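Dihydrodipicolinate synthase (Rhodopseudomonas palustris, PDB 3DZ1) probably catalyses the condensation of pyruvate with aspartate semialdehyde in lysine biosynthesis, as a tetrameric TIM-barrel enzyme of the DapA family. Local coordinates at residues I31-D36 / R272-S277; Y142-S147 / Y254-G259; G261-K266 / S278-P283. All blocks are in the same frame, centred on the assembly; numbering follows the deposited sequence.

Contact 1. Residues I31-D36 / R272-S277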
loop_
_atom_site.group_PDB
_atom_site.type_symbol
_atom_site.label_atom_id
_atom_site.label_comp_id
_atom_site.label_asym_id
_atom_site.label_seq_id
_atom_site.Cartn_x
_atom_site.Cartn_y
_atom_site.Cartn_z
ATOM N N ILE A 31 10.171 24.361 25.490
ATOM C CA ILE A 31 10.846 24.514 24.208
ATOM C C ILE A 31 12.212 25.150 24.468
ATOM O O ILE A 31 13.220 24.713 23.918
ATOM C CB ILE A 31 10.033 25.400 23.234
ATOM C CG1 ILE A 31 8.801 24.630 22.751
ATOM C CG2 ILE A 31 10.900 25.815 22.047
ATOM C CD1 ILE A 31 7.879 25.427 21.855
ATOM N N ASP A 32 12.249 26.161 25.332
ATOM C CA ASP A 32 13.510 26.829 25.647
ATOM C C ASP A 32 14.436 25.888 26.416
ATOM O O ASP A 32 15.639 25.843 26.169
ATOM C CB ASP A 32 13.275 28.093 26.486
ATOM C CG ASP A 32 12.353 29.093 25.809
ATOM O OD1 ASP A 32 12.418 29.238 24.569
ATOM O OD2 ASP A 32 11.573 29.751 26.529
ATOM N N ARG A 33 13.865 25.146 27.356
ATOM C CA ARG A 33 14.626 24.209 28.169
ATOM C C ARG A 33 15.258 23.121 27.294
ATOM O O ARG A 33 16.425 22.757 27.479
ATOM C CB ARG A 33 13.703 23.585 29.213
ATOM C CG ARG A 33 14.388 22.723 30.248
ATOM C CD ARG A 33 13.342 22.161 31.190
ATOM N NE ARG A 33 12.589 23.222 31.845
ATOM C CZ ARG A 33 11.272 23.209 32.025
ATOM N NH1 ARG A 33 10.542 22.188 31.593
ATOM N NH2 ARG A 33 10.682 24.219 32.649
ATOM N N LEU A 34 14.481 22.598 26.350
ATOM C CA LEU A 34 14.982 21.574 25.436
ATOM C C LEU A 34 16.112 22.145 24.591
ATOM O O LEU A 34 17.157 21.518 24.430
ATOM C CB LEU A 34 13.867 21.088 24.502
ATOM C CG LEU A 34 12.963 19.959 24.991
ATOM C CD1 LEU A 34 11.867 19.699 23.966
ATOM C CD2 LEU A 34 13.802 18.705 25.212
ATOM N N THR A 35 15.892 23.340 24.054
ATOM C CA THR A 35 16.886 23.991 23.215
ATOM C C THR A 35 18.200 24.217 23.954
ATOM O O THR A 35 19.275 23.948 23.411
ATOM C CB THR A 35 16.377 25.348 22.691
ATOM O OG1 THR A 35 15.162 25.151 21.955
ATOM C CG2 THR A 35 17.417 25.984 21.775
ATOM N N ASP A 36 18.116 24.721 25.183
ATOM C CA ASP A 36 19.317 24.976 25.982
ATOM C C ASP A 36 20.058 23.673 26.226
ATOM O O ASP A 36 21.294 23.628 26.221
ATOM C CB ASP A 36 18.951 25.603 27.331
ATOM C CG ASP A 36 18.354 26.986 27.187
ATOM O OD1 ASP A 36 18.614 27.644 26.156
ATOM O OD2 ASP A 36 17.637 27.422 28.113
ATOM N N ARG A 272 13.790 13.379 32.634
ATOM C CA ARG A 272 15.090 14.037 32.647
ATOM C C ARG A 272 14.969 15.518 33.017
ATOM O O ARG A 272 15.970 16.235 33.072
ATOM C CB ARG A 272 15.783 13.893 31.288
ATOM C CG ARG A 272 16.139 12.459 30.933
ATOM C CD ARG A 272 17.083 12.393 29.744
ATOM N NE ARG A 272 18.418 12.876 30.086
ATOM C CZ ARG A 272 19.420 12.995 29.220
ATOM N NH1 ARG A 272 19.245 12.667 27.948
ATOM N NH2 ARG A 272 20.601 13.443 29.627
ATOM N N GLY A 273 13.739 15.965 33.260
ATOM C CA GLY A 273 13.507 17.347 33.642
ATOM C C GLY A 273 13.476 18.358 32.510
ATOM O O GLY A 273 13.523 19.563 32.764
ATOM N N LEU A 274 13.387 17.882 31.268
ATOM C CA LEU A 274 13.366 18.768 30.109
ATOM C C LEU A 274 11.951 19.172 29.706
ATOM O O LEU A 274 11.735 20.271 29.196
ATOM C CB LEU A 274 14.085 18.101 28.929
ATOM C CG LEU A 274 15.539 17.713 29.230
ATOM C CD1 LEU A 274 16.130 16.939 28.066
ATOM C CD2 LEU A 274 16.350 18.968 29.518
ATOM N N LEU A 275 10.989 18.282 29.924
ATOM C CA LEU A 275 9.595 18.584 29.607
ATOM C C LEU A 275 8.794 18.653 30.907
ATOM O O LEU A 275 9.047 17.879 31.831
ATOM C CB LEU A 275 8.986 17.499 28.706
ATOM C CG LEU A 275 9.542 17.296 27.294
ATOM C CD1 LEU A 275 8.720 16.225 26.572
ATOM C CD2 LEU A 275 9.491 18.603 26.529
ATOM N N SER A 276 7.846 19.586 30.980
ATOM C CA SER A 276 6.988 19.727 32.155
ATOM C C SER A 276 5.963 18.605 32.122
ATOM O O SER A 276 5.588 18.053 33.158
ATOM C CB SER A 276 6.245 21.068 32.136
ATOM O OG SER A 276 7.130 22.151 32.324
ATOM N N SER A 277 5.507 18.284 30.913
ATOM C CA SER A 277 4.529 17.228 30.699
ATOM C C SER A 277 4.928 16.368 29.507
ATOM O O SER A 277 5.549 16.853 28.561
ATOM C CB SER A 277 3.145 17.828 30.442
ATOM O OG SER A 277 2.232 16.821 30.034
#

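Contact 2. Residues Y142-S147 / Y254-G259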
loop_
_atom_site.group_PDB
_atom_site.type_symbol
_atom_site.label_atom_id
_atom_site.label_comp_id
_atom_site.label_asym_id
_atom_site.label_seq_id
_atom_site.Cartn_x
_atom_site.Cartn_y
_atom_site.Cartn_z
ATOM N N TYR A 142 13.003 8.077 4.029
ATOM C CA TYR A 142 12.534 7.205 5.104
ATOM C C TYR A 142 11.403 6.302 4.612
ATOM O O TYR A 142 10.239 6.492 4.971
ATOM C CB TYR A 142 12.054 8.102 6.249
ATOM C CG TYR A 142 11.771 7.439 7.576
ATOM C CD1 TYR A 142 12.274 6.175 7.885
ATOM C CD2 TYR A 142 11.050 8.118 8.558
ATOM C CE1 TYR A 142 12.066 5.609 9.145
ATOM C CE2 TYR A 142 10.841 7.563 9.815
ATOM C CZ TYR A 142 11.349 6.313 10.103
ATOM O OH TYR A 142 11.144 5.779 11.354
ATOM N N PRO A 143 11.738 5.294 3.793
ATOM C CA PRO A 143 10.782 4.339 3.225
ATOM C C PRO A 143 9.864 3.672 4.248
ATOM O O PRO A 143 8.673 3.489 3.999
ATOM C CB PRO A 143 11.684 3.316 2.537
ATOM C CG PRO A 143 12.879 4.118 2.145
ATOM C CD PRO A 143 13.112 4.977 3.361
ATOM N N LEU A 144 10.425 3.299 5.392
ATOM C CA LEU A 144 9.652 2.628 6.429
ATOM C C LEU A 144 8.316 3.301 6.738
ATOM O O LEU A 144 7.301 2.630 6.899
ATOM C CB LEU A 144 10.467 2.528 7.722
ATOM C CG LEU A 144 9.731 1.791 8.845
ATOM C CD1 LEU A 144 9.592 0.330 8.463
ATOM C CD2 LEU A 144 10.484 1.930 10.159
ATOM N N THR A 145 8.311 4.626 6.820
ATOM C CA THR A 145 7.088 5.345 7.145
ATOM C C THR A 145 6.467 6.096 5.975
ATOM O O THR A 145 5.258 6.353 5.964
ATOM C CB THR A 145 7.337 6.364 8.278
ATOM O OG1 THR A 145 8.225 7.383 7.809
ATOM C CG2 THR A 145 7.959 5.677 9.488
ATOM N N LEU A 146 7.287 6.445 4.994
ATOM C CA LEU A 146 6.808 7.202 3.845
ATOM C C LEU A 146 6.518 6.378 2.589
ATOM O O LEU A 146 5.992 6.906 1.608
ATOM C CB LEU A 146 7.808 8.313 3.531
ATOM C CG LEU A 146 8.135 9.201 4.735
ATOM C CD1 LEU A 146 9.163 10.245 4.338
ATOM C CD2 LEU A 146 6.863 9.871 5.247
ATOM N N SER A 147 6.864 5.092 2.622
ATOM C CA SER A 147 6.625 4.182 1.502
ATOM C C SER A 147 7.528 4.404 0.295
ATOM O O SER A 147 8.004 3.448 -0.308
ATOM C CB SER A 147 5.161 4.273 1.053
ATOM O OG SER A 147 4.282 4.022 2.139
ATOM N N TYR A 254 13.776 0.087 21.807
ATOM C CA TYR A 254 12.469 0.158 22.462
ATOM C C TYR A 254 11.736 1.412 21.981
ATOM O O TYR A 254 10.533 1.377 21.717
ATOM C CB TYR A 254 12.612 0.205 23.990
ATOM C CG TYR A 254 11.325 -0.133 24.720
ATOM C CD1 TYR A 254 11.062 -1.434 25.145
ATOM C CD2 TYR A 254 10.346 0.841 24.940
ATOM C CE1 TYR A 254 9.854 -1.760 25.773
ATOM C CE2 TYR A 254 9.139 0.525 25.559
ATOM C CZ TYR A 254 8.898 -0.775 25.973
ATOM O OH TYR A 254 7.698 -1.093 26.572
ATOM N N GLU A 255 12.472 2.514 21.859
ATOM C CA GLU A 255 11.901 3.783 21.412
ATOM C C GLU A 255 11.592 3.745 19.916
ATOM O O GLU A 255 10.765 4.515 19.420
ATOM C CB GLU A 255 12.876 4.931 21.695
ATOM C CG GLU A 255 12.273 6.315 21.515
ATOM C CD GLU A 255 13.317 7.419 21.520
ATOM O OE1 GLU A 255 14.046 7.550 22.520
ATOM O OE2 GLU A 255 13.405 8.159 20.519
ATOM N N HIS A 256 12.276 2.852 19.208
ATOM C CA HIS A 256 12.105 2.690 17.767
ATOM C C HIS A 256 10.868 1.858 17.434
ATOM O O HIS A 256 10.941 0.896 16.675
ATOM C CB HIS A 256 13.354 2.024 17.175
ATOM C CG HIS A 256 13.334 1.902 15.683
ATOM N ND1 HIS A 256 13.292 2.995 14.845
ATOM C CD2 HIS A 256 13.367 0.813 14.877
ATOM C CE1 HIS A 256 13.300 2.586 13.589
ATOM N NE2 HIS A 256 13.345 1.267 13.580
ATOM N N GLN A 257 9.738 2.213 18.029
ATOM C CA GLN A 257 8.486 1.516 17.765
ATOM C C GLN A 257 7.488 2.555 17.280
ATOM O O GLN A 257 7.341 3.607 17.894
ATOM C CB GLN A 257 7.953 0.851 19.037
ATOM C CG GLN A 257 8.659 -0.426 19.426
ATOM C CD GLN A 257 8.078 -1.035 20.689
ATOM O OE1 GLN A 257 8.266 -0.511 21.789
ATOM N NE2 GLN A 257 7.357 -2.139 20.535
ATOM N N GLN A 258 6.807 2.267 16.178
ATOM C CA GLN A 258 5.826 3.199 15.636
ATOM C C GLN A 258 4.721 3.503 16.642
ATOM O O GLN A 258 4.157 2.595 17.248
ATOM C CB GLN A 258 5.221 2.632 14.351
ATOM C CG GLN A 258 6.207 2.561 13.197
ATOM C CD GLN A 258 6.727 3.931 12.798
ATOM O OE1 GLN A 258 5.956 4.812 12.415
ATOM N NE2 GLN A 258 8.040 4.116 12.889
ATOM N N GLY A 259 4.419 4.787 16.820
ATOM C CA GLY A 259 3.380 5.187 17.754
ATOM C C GLY A 259 3.865 5.269 19.189
ATOM O O GLY A 259 3.801 6.330 19.822
#

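Contact 3. Residues G261-K266 / S278-P283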
loop_
_atom_site.group_PDB
_atom_site.type_symbol
_atom_site.label_atom_id
_atom_site.label_comp_id
_atom_site.label_asym_id
_atom_site.label_seq_id
_atom_site.Cartn_x
_atom_site.Cartn_y
_atom_site.Cartn_z
ATOM N N GLY A 261 6.868 5.063 20.133
ATOM C CA GLY A 261 8.101 5.827 20.139
ATOM C C GLY A 261 8.018 7.222 20.728
ATOM O O GLY A 261 8.856 7.603 21.545
ATOM N N LEU A 262 7.019 7.993 20.310
ATOM C CA LEU A 262 6.853 9.352 20.817
ATOM C C LEU A 262 6.540 9.327 22.307
ATOM O O LEU A 262 7.010 10.175 23.063
ATOM C CB LEU A 262 5.723 10.063 20.070
ATOM C CG LEU A 262 5.469 11.516 20.481
ATOM C CD1 LEU A 262 6.725 12.350 20.254
ATOM C CD2 LEU A 262 4.310 12.070 19.670
ATOM N N SER A 263 5.739 8.349 22.721
ATOM C CA SER A 263 5.374 8.213 24.124
ATOM C C SER A 263 6.607 7.908 24.955
ATOM O O SER A 263 6.740 8.391 26.081
ATOM C CB SER A 263 4.347 7.095 24.308
ATOM O OG SER A 263 3.135 7.429 23.655
ATOM N N VAL A 264 7.509 7.101 24.404
ATOM C CA VAL A 264 8.730 6.752 25.118
ATOM C C VAL A 264 9.624 7.979 25.247
ATOM O O VAL A 264 10.135 8.271 26.330
ATOM C CB VAL A 264 9.506 5.622 24.402
ATOM C CG1 VAL A 264 10.847 5.385 25.094
ATOM C CG2 VAL A 264 8.682 4.339 24.418
ATOM N N ARG A 265 9.803 8.695 24.139
ATOM C CA ARG A 265 10.631 9.903 24.113
ATOM C C ARG A 265 10.167 10.943 25.118
ATOM O O ARG A 265 10.949 11.430 25.931
ATOM C CB ARG A 265 10.590 10.572 22.737
ATOM C CG ARG A 265 11.278 9.830 21.618
ATOM C CD ARG A 265 11.095 10.595 20.311
ATOM N NE ARG A 265 11.700 9.910 19.175
ATOM C CZ ARG A 265 11.328 8.714 18.733
ATOM N NH1 ARG A 265 10.348 8.057 19.330
ATOM N NH2 ARG A 265 11.937 8.172 17.688
ATOM N N LYS A 266 8.895 11.310 25.032
ATOM C CA LYS A 266 8.350 12.320 25.925
ATOM C C LYS A 266 8.363 11.898 27.387
ATOM O O LYS A 266 8.571 12.727 28.274
ATOM C CB LYS A 266 6.941 12.711 25.474
ATOM C CG LYS A 266 6.957 13.609 24.232
ATOM C CD LYS A 266 5.601 14.249 23.973
ATOM C CE LYS A 266 5.733 15.429 23.026
ATOM N NZ LYS A 266 4.445 16.156 22.863
ATOM N N SER A 278 4.560 15.093 29.561
ATOM C CA SER A 278 4.866 14.146 28.494
ATOM C C SER A 278 3.692 14.050 27.525
ATOM O O SER A 278 3.672 13.204 26.638
ATOM C CB SER A 278 5.146 12.765 29.087
ATOM O OG SER A 278 4.027 12.301 29.825
ATOM N N ALA A 279 2.722 14.938 27.696
ATOM C CA ALA A 279 1.524 14.952 26.865
ATOM C C ALA A 279 1.739 15.133 25.362
ATOM O O ALA A 279 2.670 15.811 24.919
ATOM C CB ALA A 279 0.570 16.034 27.374
ATOM N N GLN A 280 0.860 14.495 24.595
ATOM C CA GLN A 280 0.846 14.589 23.139
ATOM C C GLN A 280 -0.571 15.039 22.821
ATOM O O GLN A 280 -1.452 14.971 23.679
ATOM C CB GLN A 280 1.048 13.227 22.479
ATOM C CG GLN A 280 2.200 12.408 22.985
ATOM C CD GLN A 280 2.172 11.002 22.424
ATOM O OE1 GLN A 280 2.775 10.090 22.983
ATOM N NE2 GLN A 280 1.474 10.821 21.307
ATOM N N ARG A 281 -0.800 15.498 21.598
ATOM C CA ARG A 281 -2.138 15.902 21.200
ATOM C C ARG A 281 -2.788 14.695 20.533
ATOM O O ARG A 281 -2.092 13.796 20.062
ATOM C CB ARG A 281 -2.078 17.065 20.213
ATOM C CG ARG A 281 -1.752 18.401 20.842
ATOM C CD ARG A 281 -2.003 19.519 19.849
ATOM N NE ARG A 281 -1.894 20.835 20.463
ATOM C CZ ARG A 281 -2.110 21.974 19.817
ATOM N NH1 ARG A 281 -2.446 21.954 18.536
ATOM N NH2 ARG A 281 -1.990 23.131 20.453
ATOM N N LYS A 282 -4.116 14.662 20.501
ATOM C CA LYS A 282 -4.821 13.552 19.868
ATOM C C LYS A 282 -4.606 13.649 18.359
ATOM O O LYS A 282 -4.582 14.745 17.805
ATOM C CB LYS A 282 -6.321 13.628 20.164
ATOM C CG LYS A 282 -6.695 13.543 21.635
ATOM C CD LYS A 282 -8.211 13.530 21.798
ATOM C CE LYS A 282 -8.622 13.539 23.262
ATOM N NZ LYS A 282 -8.204 14.796 23.948
ATOM N N PRO A 283 -4.440 12.508 17.675
ATOM C CA PRO A 283 -4.440 11.157 18.242
ATOM C C PRO A 283 -3.069 10.787 18.814
ATOM O O PRO A 283 -2.037 11.097 18.222
ATOM C CB PRO A 283 -4.826 10.294 17.049
ATOM C CG PRO A 283 -4.125 10.991 15.924
ATOM C CD PRO A 283 -4.421 12.454 16.200
#

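Contact 1. Residues I31-D36 / R272-S277
Leu34 of helix 28-40 forks between two leucines of the loop that follows helix 260-271. The CD2 methyl of Leu34 lies 3.8 Å from Leu274 CB, the two side chains crossing at about a right angle, while the other branch of Leu34, CD1, comes within 3.7 Å of the CD2 methyl of Leu275. All three leucines are buried. Leu34 also packs on Pro19, and Leu274 on Leu269 and Phe37.

Toward solvent the contact turns polar, and its outermost bond is weak; a single residue, Arg33, carries this side. With CG anti to the backbone N (chi1 -172°) and a bend at chi3, the chain lies over the backbone of the loop, and Arg33 CD rests 3.0 Å from Gly273 O. Arg33 NH1 donates to Leu274 O at 3.3 Å, arriving from above the carbonyl plane and not along a lone pair. Arg33 NH1 also makes a weak bond to Ser276 OG, long at 3.5 Å although nearly straight (174°). Ser276 OG also has a weak bond to Asp27, and the backbone N of Ser276 is hydrogen-bonded to Ser30 OG. An alanine in place of Arg33 would leave Leu274 O and Ser276 OG without this donor and would probably bare the loop backbone to solvent.

Gly273 ends helix 260-271 in a Schellman motif, with a positive phi that calls for glycine. The turn brings Leu274 and Leu275 down onto the helix between the first two barrel strands, joining the TIM barrel to the C-terminal helical region found in this family.

Contact 2. Residues Y142-S147 / Y254-G259
His256 and Gln258 meet Tyr142, Leu144 and Thr145 across a shallow surface contact that buries only 151 Å². Residues 254-259 start in the last turn of helix 238-255, where Tyr254 and Glu255 make no contact with residues 142-147. The Tyr254 ring packs edge-to-face on Phe207 of the second subunit.

At His256 the helix gives way to an inverse gamma turn. A chi1 of -176°, which sets the ring trans to the main-chain nitrogen, carries the imidazole toward residues 142-147, where His256 CE1 stands 4.5 Å from Tyr142 OH and equally far from the CD2 methyl of Leu144. Both approach the ring obliquely. Beyond His256 the chain is extended through Gln257, which packs on Pro174 of the second subunit.

Gln258 then turns its side chain toward residues 142-147, bending at chi2 (-62°) to present its amide. The CG2 methyl of Thr145 nestles against this group, 3.7 Å from both OE1 and NE2 of Gln258, and the two side chains cross obliquely. NE2 of Gln258 is also 3.8 Å from Tyr142 OH; these two side chains come from opposite directions, with the ring plane and the amide plane 70° apart. Thr145 CB in turn lies 4.0 Å above one face of the Tyr142 ring, toward its rim, so threonine and tyrosine meet the glutamine together.

Tyr142 follows barrel strand 137-141, and its side chain is about 10 Å from that of Met217, a predicted pyruvate-binding residue. Although hydroxyl, amide and imidazole gather here, no hydrogen bond crosses between the segments. The chemistry implies a light van der Waals contact near the predicted pyruvate site, one that does not itself lock these polar groups in place.

Contact 3. Residues G261-K266 / S278-P283
Leu262, on the first turn of helix 260-271, sets its CD2 methyl against the amide of Gln280, with Leu262 CD2 3.5 Å from Gln280 NE2. The two side chains come from opposite directions, and CG of the leucine adds a second contact to the amide carbon.

One residue on, Ser263 OG lies 2.8 Å from Gln280 OE1. Its stronger partner, however, is the carbonyl of Ala285, and the one hydroxyl proton has both acceptors within reach. The amide of Gln280 is thus lodged between a leucine methyl and a serine hydroxyl.

Lys266 completes the contact. Its chain is extended beyond CG and runs alongside the backbone of residues 278-283: Lys266 CB and CD each pass 3.5 Å from Ser278 O, and CD also packs against CG of Gln280. At the end, Lys266 NZ donates to Ala279 O at 2.7 Å, tilted 17° from the carbonyl plane with a C=O...N angle of 146°. Glu54 forms a salt bridge with the same nitrogen, and Thr18 O accepts another bond. These partners would be expected to stabilise a buried ammonium group.

Thr18 and Glu54 lie in loops after the first and second barrel strands, so the lysine ties helix 260-271 and its returning loop to the rim of the TIM barrel, within the C-terminal helical region of this DapA-family fold.

How the contacts relate
All three contacts involve the C-terminal region that follows the eighth barrel strand, built from helices 238-255, 260-271 and 289-301. Contact 2 is nested within the loop closed by contact 1, whereas contacts 1 and 3 interleave, both using the stretch after helix 260-271. Their centres are 14 Å apart, and Leu275 packs against Lys266 between them. Contacts 2 and 3 have centres about 15 Å apart, and the salt bridge from Glu255 to Arg265 joins them across successive helices. Contacts 1 and 2, with centres about 24 Å apart, do not touch. Helix 260-271 and its flanking turns thus link the barrel's first helix to residues beyond its fifth strand.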